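Local coordinates for protein beta subunit of photoactivated adenylyl cyclase (Beggiatoa sp. PS, PDB 5M2A) that probably makes cyclic AMP from ATP under blue-light control, its cyclase catalytic domain coupled to a flavin-binding BLUF photoreceptor domain, at residues D62-Y65 with K66-L69; V134-L137 with I138-I142; I161-F164 with S165-T168; V173-V176 with V177-V180. All blocks are in the same frame, centred on the assembly; numbering follows the deposited sequence. Where two conformers were deposited one is given.

Contact 1 of 4, residues D62-Y65 with K66-L69; sequences DKLY and KKIL. With FMN (flavin mononucleotide), chain F.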
loop_
_atom_site.group_PDB
_atom_site.type_symbol
_atom_site.label_atom_id
_atom_site.label_comp_id
_atom_site.label_asym_id
_atom_site.label_seq_id
_atom_site.Cartn_x
_atom_site.Cartn_y
_atom_site.Cartn_z
ATOM N N ASP A 62 18.118 -2.311 -25.103
ATOM C CA ASP A 62 18.566 -2.427 -23.716
ATOM C C ASP A 62 19.839 -1.628 -23.476
ATOM O O ASP A 62 20.006 -1.025 -22.410
ATOM C CB ASP A 62 18.771 -3.896 -23.349
ATOM C CG ASP A 62 17.471 -4.675 -23.322
ATOM O OD1 ASP A 62 16.406 -4.050 -23.117
ATOM O OD2 ASP A 62 17.512 -5.910 -23.504
ATOM N N LYS A 63 20.748 -1.615 -24.456
ATOM C CA LYS A 63 21.939 -0.776 -24.349
ATOM C C LYS A 63 21.567 0.692 -24.192
ATOM O O LYS A 63 22.132 1.399 -23.350
ATOM C CB LYS A 63 22.831 -0.961 -25.578
ATOM C CG LYS A 63 23.444 -2.341 -25.713
ATOM C CD LYS A 63 24.299 -2.445 -26.969
ATOM C CE LYS A 63 25.576 -1.650 -26.815
ATOM N NZ LYS A 63 26.293 -2.051 -25.573
ATOM N N LEU A 64 20.619 1.168 -25.000
ATOM C CA LEU A 64 20.227 2.573 -24.941
ATOM C C LEU A 64 19.532 2.902 -23.626
ATOM O O LEU A 64 19.789 3.954 -23.027
ATOM C CB LEU A 64 19.318 2.905 -26.125
ATOM C CG LEU A 64 18.611 4.259 -26.077
ATOM C CD1 LEU A 64 19.625 5.377 -25.963
ATOM C CD2 LEU A 64 17.721 4.447 -27.297
ATOM N N TYR A 65 18.633 2.027 -23.169
ATOM C CA TYR A 65 17.905 2.320 -21.939
ATOM C C TYR A 65 18.834 2.339 -20.728
ATOM O O TYR A 65 18.601 3.102 -19.783
ATOM C CB TYR A 65 16.776 1.308 -21.743
ATOM C CG TYR A 65 15.825 1.656 -20.615
ATOM C CD1 TYR A 65 15.000 2.769 -20.695
ATOM C CD2 TYR A 65 15.750 0.868 -19.473
ATOM C CE1 TYR A 65 14.128 3.091 -19.670
ATOM C CE2 TYR A 65 14.882 1.180 -18.444
ATOM C CZ TYR A 65 14.073 2.294 -18.546
ATOM O OH TYR A 65 13.203 2.618 -17.528
ATOM N N LYS A 66 19.890 1.523 -20.741
ATOM C CA LYS A 66 20.878 1.594 -19.669
ATOM C C LYS A 66 21.509 2.980 -19.596
ATOM O O LYS A 66 21.759 3.502 -18.504
ATOM C CB LYS A 66 21.949 0.520 -19.870
ATOM C CG LYS A 66 21.868 -0.623 -18.873
ATOM C CD LYS A 66 22.928 -1.682 -19.141
ATOM C CE LYS A 66 22.483 -2.649 -20.223
ATOM N NZ LYS A 66 21.317 -3.466 -19.786
ATOM N N LYS A 67 21.753 3.600 -20.752
ATOM C CA LYS A 67 22.347 4.932 -20.767
ATOM C C LYS A 67 21.333 5.992 -20.370
ATOM O O LYS A 67 21.657 6.920 -19.620
ATOM C CB LYS A 67 22.918 5.240 -22.148
ATOM C CG LYS A 67 23.893 4.204 -22.663
ATOM C CD LYS A 67 24.454 4.626 -24.006
ATOM C CE LYS A 67 23.340 5.086 -24.934
ATOM N NZ LYS A 67 23.846 5.397 -26.299
ATOM N N ILE A 68 20.104 5.884 -20.883
ATOM C CA ILE A 68 19.061 6.833 -20.511
ATOM C C ILE A 68 18.869 6.851 -18.999
ATOM O O ILE A 68 18.678 7.915 -18.394
ATOM C CB ILE A 68 17.750 6.497 -21.250
ATOM C CG1 ILE A 68 17.902 6.745 -22.753
ATOM C CG2 ILE A 68 16.606 7.319 -20.707
ATOM C CD1 ILE A 68 16.641 6.447 -23.547
ATOM N N LEU A 69 18.945 5.674 -18.364
ATOM C CA LEU A 69 18.717 5.566 -16.923
ATOM C C LEU A 69 19.689 6.427 -16.119
ATOM O O LEU A 69 19.335 6.946 -15.053
ATOM C CB LEU A 69 18.832 4.105 -16.486
ATOM C CG LEU A 69 17.623 3.191 -16.674
ATOM C CD1 LEU A 69 18.003 1.746 -16.376
ATOM C CD2 LEU A 69 16.478 3.635 -15.779
HETATM N N1 FMN F . 19.910 9.002 -26.495
HETATM C C2 FMN F . 19.746 8.213 -27.617
HETATM O O2 FMN F . 20.725 7.842 -28.256
HETATM N N3 FMN F . 18.485 7.821 -28.020
HETATM C C4 FMN F . 17.380 8.227 -27.300
HETATM O O4 FMN F . 16.253 7.886 -27.656
HETATM C C4A FMN F . 17.539 9.021 -26.177
HETATM N N5 FMN F . 16.426 9.417 -25.475
HETATM C C5A FMN F . 16.568 10.201 -24.360
HETATM C C6 FMN F . 15.438 10.591 -23.663
HETATM C C7 FMN F . 15.564 11.385 -22.533
HETATM C C7M FMN F . 14.325 11.795 -21.797
HETATM C C8 FMN F . 16.827 11.789 -22.106
HETATM C C8M FMN F . 16.978 12.647 -20.887
HETATM C C9 FMN F . 17.964 11.395 -22.808
HETATM C C9A FMN F . 17.835 10.597 -23.938
HETATM N N10 FMN F . 18.956 10.200 -24.638
HETATM C C10 FMN F . 18.810 9.412 -25.766
HETATM C "C1'" FMN F . 20.312 10.661 -24.173
HETATM C "C2'" FMN F . 21.213 9.549 -23.654
HETATM O "O2'" FMN F . 20.982 9.370 -22.277
HETATM C "C3'" FMN F . 22.664 9.954 -23.876
HETATM O "O3'" FMN F . 22.845 11.276 -23.411
HETATM C "C4'" FMN F . 23.012 9.891 -25.360
HETATM O "O4'" FMN F . 22.799 8.582 -25.838
HETATM C "C5'" FMN F . 24.465 10.279 -25.609
HETATM O "O5'" FMN F . 25.300 9.386 -24.908
HETATM P P FMN F . 26.887 9.372 -25.163
HETATM O O1P FMN F . 27.150 8.593 -26.429
HETATM O O2P FMN F . 27.381 10.794 -25.323
HETATM O O3P FMN F . 27.572 8.711 -23.989
#
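Tyr65 lays its ring against Leu69 one helical turn on. Its CB only borders the next amide, that of Lys66. With CG anti to the backbone N (chi1 -171°), the ring offers one face to Leu69. CD2 and CE2 meet Leu69 CD1, CE2 at 3.8 Å, while CZ and OH lie against Leu69 CD2. Leu69 CG, 4.1 Å from the centroid of the Tyr65 ring and 22° off its normal, makes the CH-pi contact. The same two residues share the helical bond Leu69 N to Tyr65 O, 3.0 Å. Replacing the tyrosine with an alanine here is likely to leave Leu69 CG without the ring it lies over. Leu64 and Ile68 meet through CG and CD1 at 3.9 Å, and both turn to the flavin mononucleotide: Leu64 CD1 lies 3.3 Å from FMN C2, and Ile68 CD1 3.5 Å from FMN N5. Lys67 NZ adds a weak hydrogen bond to FMN O4' of the ribityl chain. Helix 58-69 thus walls the flavin pocket of the BLUF domain, resting Tyr65 on Leu8, Ile77 and Cys79 of strands 5-14 and 77-83, and Leu64 and Ile68 on Leu54 of strand 49-55.

Contact 2 of 4, residues V134-L137 with I138-I142; sequences VIYL and INQGI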
loop_
_atom_site.group_PDB
_atom_site.type_symbol
_atom_site.label_atom_id
_atom_site.label_comp_id
_atom_site.label_asym_id
_atom_site.label_seq_id
_atom_site.Cartn_x
_atom_site.Cartn_y
_atom_site.Cartn_z
ATOM N N VAL A 134 6.178 -4.363 -5.968
ATOM C CA VAL A 134 5.274 -4.096 -7.083
ATOM C C VAL A 134 5.924 -3.156 -8.093
ATOM O O VAL A 134 5.808 -3.348 -9.312
ATOM C CB VAL A 134 3.946 -3.525 -6.568
ATOM C CG1 VAL A 134 3.152 -3.057 -7.749
ATOM C CG2 VAL A 134 3.172 -4.573 -5.769
ATOM N N ILE A 135 6.597 -2.113 -7.602
ATOM C CA ILE A 135 7.291 -1.187 -8.493
ATOM C C ILE A 135 8.370 -1.923 -9.277
ATOM O O ILE A 135 8.559 -1.693 -10.480
ATOM C CB ILE A 135 7.869 -0.012 -7.681
ATOM C CG1 ILE A 135 6.737 0.833 -7.090
ATOM C CG2 ILE A 135 8.815 0.835 -8.541
ATOM C CD1 ILE A 135 5.796 1.425 -8.128
ATOM N N TYR A 136 9.088 -2.822 -8.609
ATOM C CA TYR A 136 10.102 -3.624 -9.283
ATOM C C TYR A 136 9.499 -4.429 -10.429
ATOM O O TYR A 136 10.012 -4.411 -11.557
ATOM C CB TYR A 136 10.777 -4.547 -8.267
ATOM C CG TYR A 136 11.799 -5.465 -8.877
ATOM C CD1 TYR A 136 13.102 -5.037 -9.095
ATOM C CD2 TYR A 136 11.462 -6.757 -9.244
ATOM C CE1 TYR A 136 14.039 -5.871 -9.661
ATOM C CE2 TYR A 136 12.392 -7.601 -9.809
ATOM C CZ TYR A 136 13.678 -7.154 -10.018
ATOM O OH TYR A 136 14.605 -7.997 -10.581
ATOM N N LEU A 137 8.401 -5.140 -10.159
ATOM C CA LEU A 137 7.776 -5.963 -11.194
ATOM C C LEU A 137 7.344 -5.124 -12.386
ATOM O O LEU A 137 7.544 -5.518 -13.541
ATOM C CB LEU A 137 6.578 -6.714 -10.616
ATOM C CG LEU A 137 6.943 -7.839 -9.654
ATOM C CD1 LEU A 137 5.705 -8.366 -8.954
ATOM C CD2 LEU A 137 7.674 -8.969 -10.391
ATOM N N ILE A 138 6.747 -3.962 -12.126
ATOM C CA ILE A 138 6.322 -3.092 -13.219
ATOM C C ILE A 138 7.525 -2.612 -14.014
ATOM O O ILE A 138 7.496 -2.571 -15.251
ATOM C CB ILE A 138 5.499 -1.915 -12.669
ATOM C CG1 ILE A 138 4.174 -2.430 -12.117
ATOM C CG2 ILE A 138 5.247 -0.874 -13.763
ATOM C CD1 ILE A 138 3.424 -1.410 -11.359
ATOM N N ASN A 139 8.600 -2.227 -13.317
ATOM C CA ASN A 139 9.805 -1.771 -13.995
ATOM C C ASN A 139 10.389 -2.860 -14.896
ATOM O O ASN A 139 11.008 -2.544 -15.918
ATOM C CB ASN A 139 10.832 -1.316 -12.960
ATOM C CG ASN A 139 11.860 -0.363 -13.530
ATOM O OD1 ASN A 139 11.559 0.449 -14.404
ATOM N ND2 ASN A 139 13.088 -0.455 -13.029
ATOM N N GLN A 140 10.200 -4.125 -14.530
ATOM C CA GLN A 140 10.715 -5.243 -15.306
ATOM C C GLN A 140 9.774 -5.670 -16.425
ATOM O O GLN A 140 10.052 -6.664 -17.101
ATOM C CB GLN A 140 11.005 -6.428 -14.385
ATOM C CG GLN A 140 12.127 -6.164 -13.393
ATOM C CD GLN A 140 13.433 -5.798 -14.075
ATOM O OE1 GLN A 140 13.790 -6.361 -15.113
ATOM N NE2 GLN A 140 14.151 -4.843 -13.496
ATOM N N GLY A 141 8.679 -4.944 -16.637
ATOM C CA GLY A 141 7.720 -5.300 -17.663
ATOM C C GLY A 141 6.789 -6.432 -17.298
ATOM O O GLY A 141 6.224 -7.070 -18.191
ATOM N N ILE A 142 6.608 -6.697 -16.007
ATOM C CA ILE A 142 5.801 -7.808 -15.518
ATOM C C ILE A 142 4.558 -7.237 -14.851
ATOM O O ILE A 142 4.663 -6.390 -13.956
ATOM C CB ILE A 142 6.590 -8.680 -14.529
ATOM C CG1 ILE A 142 7.882 -9.182 -15.169
ATOM C CG2 ILE A 142 5.732 -9.834 -14.047
ATOM C CD1 ILE A 142 8.756 -9.959 -14.215
#
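Val134 and Ile138 lie side by side and point the same way, CG1 of the valine 4.0 Å from CD1 of the isoleucine. Ile138 CG1, anti to the carbonyl carbon (chi1 -68°), also runs close over Val134 O, at 3.4 Å. Both side chains rest on Pro144 and face the second subunit, Val134 on its Tyr129 and Ile138 on its Leu126. With a glycine in place of the isoleucine, Val134 CG1 is likely to lose its neighbour and Leu126 of the second subunit its packing partner. Tyr136 and Gln140 meet at a slant instead: Gln140 CG sits over one ring face, 4.0 Å from the centroid of the Tyr136 ring. The bend at chi2 (-58°) sets Gln140 NE2 4.0 Å from Tyr136 CE1, the two planes 33° apart. Helix 132-139 ends here in a Schellman motif. Ile142 N bonds to Leu137 O at 2.9 Å, Gly141 N to Ile138 O at 3.0 Å, and Gly141 takes the positive phi that the reversal needs. The turn brings Ile142 CD1 to Leu137 CD2 at 4.1 Å, the two side chains at an angle. Asn139 turns away, and in the modelled conformer its OD1 accepts Cys79 N of strand 77-83.

Contact 3 of 4, residues I161-F164 with S165-T168; sequences ILAF and STLT. With MG (magnesium ion), chain G.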
loop_
_atom_site.group_PDB
_atom_site.type_symbol
_atom_site.label_atom_id
_atom_site.label_comp_id
_atom_site.label_asym_id
_atom_site.label_seq_id
_atom_site.Cartn_x
_atom_site.Cartn_y
_atom_site.Cartn_z
ATOM N N ILE A 161 9.375 2.452 17.013
ATOM C CA ILE A 161 9.818 3.578 17.827
ATOM C C ILE A 161 9.722 3.218 19.301
ATOM O O ILE A 161 8.668 2.773 19.774
ATOM C CB ILE A 161 8.973 4.821 17.518
ATOM C CG1 ILE A 161 9.187 5.231 16.058
ATOM C CG2 ILE A 161 9.310 5.933 18.478
ATOM C CD1 ILE A 161 8.351 6.442 15.628
ATOM N N LEU A 162 10.813 3.445 20.039
ATOM C CA LEU A 162 10.832 3.168 21.470
ATOM C C LEU A 162 9.889 4.103 22.212
ATOM O O LEU A 162 9.856 5.309 21.950
ATOM C CB LEU A 162 12.252 3.338 22.024
ATOM C CG LEU A 162 12.414 3.040 23.513
ATOM C CD1 LEU A 162 12.236 1.547 23.759
ATOM C CD2 LEU A 162 13.762 3.526 24.019
ATOM N N ALA A 163 9.131 3.537 23.161
ATOM C CA ALA A 163 8.196 4.299 23.994
ATOM C C ALA A 163 7.189 5.082 23.154
ATOM O O ALA A 163 6.779 6.187 23.522
ATOM C CB ALA A 163 8.933 5.241 24.949
ATOM N N PHE A 164 6.788 4.531 22.011
ATOM C CA PHE A 164 5.879 5.278 21.145
ATOM C C PHE A 164 4.549 5.566 21.834
ATOM O O PHE A 164 3.929 6.604 21.570
ATOM C CB PHE A 164 5.664 4.519 19.838
ATOM C CG PHE A 164 4.911 5.309 18.804
ATOM C CD1 PHE A 164 5.453 6.469 18.285
ATOM C CD2 PHE A 164 3.664 4.889 18.365
ATOM C CE1 PHE A 164 4.774 7.213 17.331
ATOM C CE2 PHE A 164 2.975 5.624 17.409
ATOM C CZ PHE A 164 3.529 6.786 16.891
ATOM N N SER A 165 4.100 4.676 22.726
ATOM C CA SER A 165 2.866 4.944 23.460
ATOM C C SER A 165 2.991 6.200 24.307
ATOM O O SER A 165 2.026 6.959 24.443
ATOM C CB SER A 165 2.488 3.750 24.339
ATOM O OG SER A 165 2.068 2.662 23.537
ATOM N N THR A 166 4.168 6.445 24.879
ATOM C CA THR A 166 4.346 7.657 25.675
ATOM C C THR A 166 4.356 8.893 24.784
ATOM O O THR A 166 3.772 9.928 25.132
ATOM C CB THR A 166 5.642 7.567 26.478
ATOM O OG1 THR A 166 5.651 6.350 27.244
ATOM C CG2 THR A 166 5.769 8.752 27.413
ATOM N N LEU A 167 5.024 8.803 23.634
ATOM C CA LEU A 167 5.059 9.924 22.703
ATOM C C LEU A 167 3.661 10.287 22.216
ATOM O O LEU A 167 3.303 11.471 22.166
ATOM C CB LEU A 167 5.968 9.585 21.522
ATOM C CG LEU A 167 7.417 9.312 21.929
ATOM C CD1 LEU A 167 8.192 8.721 20.770
ATOM C CD2 LEU A 167 8.097 10.580 22.435
ATOM N N THR A 168 2.853 9.283 21.858
ATOM C CA THR A 168 1.496 9.574 21.394
ATOM C C THR A 168 0.616 10.083 22.521
ATOM O O THR A 168 -0.308 10.868 22.276
ATOM C CB THR A 168 0.857 8.336 20.761
ATOM O OG1 THR A 168 0.878 7.243 21.689
ATOM C CG2 THR A 168 1.596 7.955 19.505
HETATM MG MG MG G . 6.673 1.309 19.231
HETATM O O HOH W 1 6.768 0.873 21.322
#
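Phe164 O accepts the backbone N-H of Thr168 at 2.9 Å, with an N-H...O angle of 166°. Thr168 OG1 lies 3.1 Å from the same Phe164 O and about as far from Ser165 O, and its single proton may serve either acceptor. One residue earlier, Ala163 O takes Leu167 N at 3.2 Å, and Thr166 N adds a weak bond. Ala163 is the N-cap of helix 164-170, entered through a type II turn from Ile161 to Phe164 in which Ala163 holds the positive phi. The turn is closed by a weak bond from Phe164 N to Ile161 O, and this same carbonyl oxygen coordinates the magnesium ion at 2.5 Å. A water, Asp160 and Asp204 also belong to the metal site, and Asp204 further accepts Ile161 N. Outward from the polar atoms, Phe164 CG stands anti to its own N (chi1 -171°), which turns one ring face to Thr168. There Thr168 CG2 makes a CH-pi contact, 3.6 Å from the centroid of the Phe164 ring, the two side chains at about a right angle. Leu167 CD1 meets Ile161 CG2 at 3.8 Å, again nearly perpendicular. In the modelled conformer Ser165 OG is hydrogen-bonded to Asp274 of the second subunit, whose Leu272 packs on Phe164. As in class III cyclases, two aspartates and a backbone carbonyl hold the metal; the carbonyl oxygen is a neutral ligand beside the two aspartates, and its position depends on the turn, which the helix start and the Leu167 packing probably help to fix.

Contact 4 of 4, residues V173-V176 with V177-V180; sequences VNEV and VILV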
loop_
_atom_site.group_PDB
_atom_site.type_symbol
_atom_site.label_atom_id
_atom_site.label_comp_id
_atom_site.label_asym_id
_atom_site.label_seq_id
_atom_site.Cartn_x
_atom_site.Cartn_y
_atom_site.Cartn_z
ATOM N N VAL A 173 -0.958 15.875 18.093
ATOM C CA VAL A 173 -0.990 15.007 16.916
ATOM C C VAL A 173 -0.046 15.511 15.837
ATOM O O VAL A 173 0.685 14.726 15.221
ATOM C CB VAL A 173 -2.437 14.845 16.396
ATOM C CG1 VAL A 173 -3.157 16.170 16.354
ATOM C CG2 VAL A 173 -2.433 14.194 15.014
ATOM N N ASN A 174 -0.014 16.823 15.577
ATOM C CA ASN A 174 0.834 17.323 14.505
ATOM C C ASN A 174 2.305 17.043 14.782
ATOM O O ASN A 174 3.074 16.768 13.850
ATOM C CB ASN A 174 0.577 18.817 14.292
ATOM C CG ASN A 174 -0.837 19.095 13.792
ATOM O OD1 ASN A 174 -1.504 18.200 13.279
ATOM N ND2 ASN A 174 -1.301 20.333 13.948
ATOM N N GLU A 175 2.705 17.063 16.058
ATOM C CA GLU A 175 4.098 16.786 16.399
ATOM C C GLU A 175 4.420 15.302 16.275
ATOM O O GLU A 175 5.542 14.936 15.907
ATOM C CB GLU A 175 4.394 17.285 17.814
ATOM C CG GLU A 175 4.309 18.798 17.940
ATOM C CD GLU A 175 5.326 19.509 17.071
ATOM O OE1 GLU A 175 6.484 19.048 17.000
ATOM O OE2 GLU A 175 4.961 20.519 16.439
ATOM N N VAL A 176 3.462 14.430 16.595
ATOM C CA VAL A 176 3.682 12.998 16.402
ATOM C C VAL A 176 3.868 12.697 14.920
ATOM O O VAL A 176 4.728 11.896 14.532
ATOM C CB VAL A 176 2.513 12.191 16.997
ATOM C CG1 VAL A 176 2.603 10.712 16.594
ATOM C CG2 VAL A 176 2.466 12.330 18.515
ATOM N N VAL A 177 3.058 13.331 14.072
ATOM C CA VAL A 177 3.117 13.071 12.637
ATOM C C VAL A 177 4.471 13.483 12.066
ATOM O O VAL A 177 5.074 12.748 11.278
ATOM C CB VAL A 177 1.951 13.789 11.932
ATOM C CG1 VAL A 177 2.181 13.833 10.403
ATOM C CG2 VAL A 177 0.639 13.093 12.268
ATOM N N ILE A 178 4.961 14.669 12.437
ATOM C CA ILE A 178 6.285 15.096 11.989
ATOM C C ILE A 178 7.335 14.081 12.408
ATOM O O ILE A 178 8.223 13.709 11.625
ATOM C CB ILE A 178 6.599 16.498 12.542
ATOM C CG1 ILE A 178 5.741 17.547 11.844
ATOM C CG2 ILE A 178 8.088 16.821 12.439
ATOM C CD1 ILE A 178 5.619 18.862 12.640
ATOM N N LEU A 179 7.239 13.605 13.648
ATOM C CA LEU A 179 8.233 12.674 14.158
ATOM C C LEU A 179 8.168 11.337 13.429
ATOM O O LEU A 179 9.205 10.770 13.067
ATOM C CB LEU A 179 8.032 12.491 15.664
ATOM C CG LEU A 179 8.903 11.463 16.384
ATOM C CD1 LEU A 179 9.253 11.944 17.777
ATOM C CD2 LEU A 179 8.212 10.112 16.471
ATOM N N VAL A 180 6.962 10.812 13.209
ATOM C CA VAL A 180 6.846 9.514 12.553
ATOM C C VAL A 180 7.262 9.615 11.091
ATOM O O VAL A 180 7.948 8.729 10.567
ATOM C CB VAL A 180 5.411 8.969 12.708
ATOM C CG1 VAL A 180 5.276 7.642 11.993
ATOM C CG2 VAL A 180 5.077 8.762 14.194
#
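Val180 N gives its hydrogen to Val176 O at 2.8 Å, the N-H...O angle 161°. The side chains of the same pair follow suit: they lie side by side and point the same way, Val176 CG1 4.0 Å from Val180 CG2. That methyl of Val180 also sits tightly against the carbonyl, with CG2 3.2 Å from Val176 O. In Val176, CG1 is anti to the backbone N (chi1 170°), which places this branch beside the carbonyl carbon and on the path toward the next turn. Val177 N bonds to Val173 O, Ile178 N to Asn174 O and Leu179 N to Glu175 O, the regular i to i+4 bonds. Ile178 trails its CD1 back over Asn174 O, at 3.5 Å, and runs alongside the bent chain of Glu175. Leu179 faces Pro241 and Leu242. Val176 and Val180 form a ridge that meets Phe164 of helix 164-170, Val176 touching Thr168 there as well. On the other subunit, Val176 packs on Ile257, Val177 on Pro149 and Val180 on Met261. These beta-branched side chains belong to the first turns of helix 173-193, which joins its own domain's short helix to the partner subunit; this is consistent with the class III cyclase dimer, whose catalytic domains pair head to tail with the active sites at their interface.

The four contacts come in series along the chain and pass from photoreceptor to catalytic domain. Contact 1 lies on helix 58-69, packed on the BLUF sheet; contact 2, at the end of helix 132-139, has its centre about 17 Å away and touches it, Tyr65 packing on Asn139 in the modelled conformer. Contacts 3 and 4 sit on the opposite side of the chain's centre, about 46 and 41 Å from contact 1 between centres. They lie on the consecutive helices 164-170 and 173-193 of the cyclase domain, centres about 11 Å apart, Phe164 CE1 meeting Val180 CG2 at 3.5 Å. Contacts 2, 3 and 4 lie at the dimer interface, and contact 2 joins the BLUF sheet to it; a role in signalling is only a possibility.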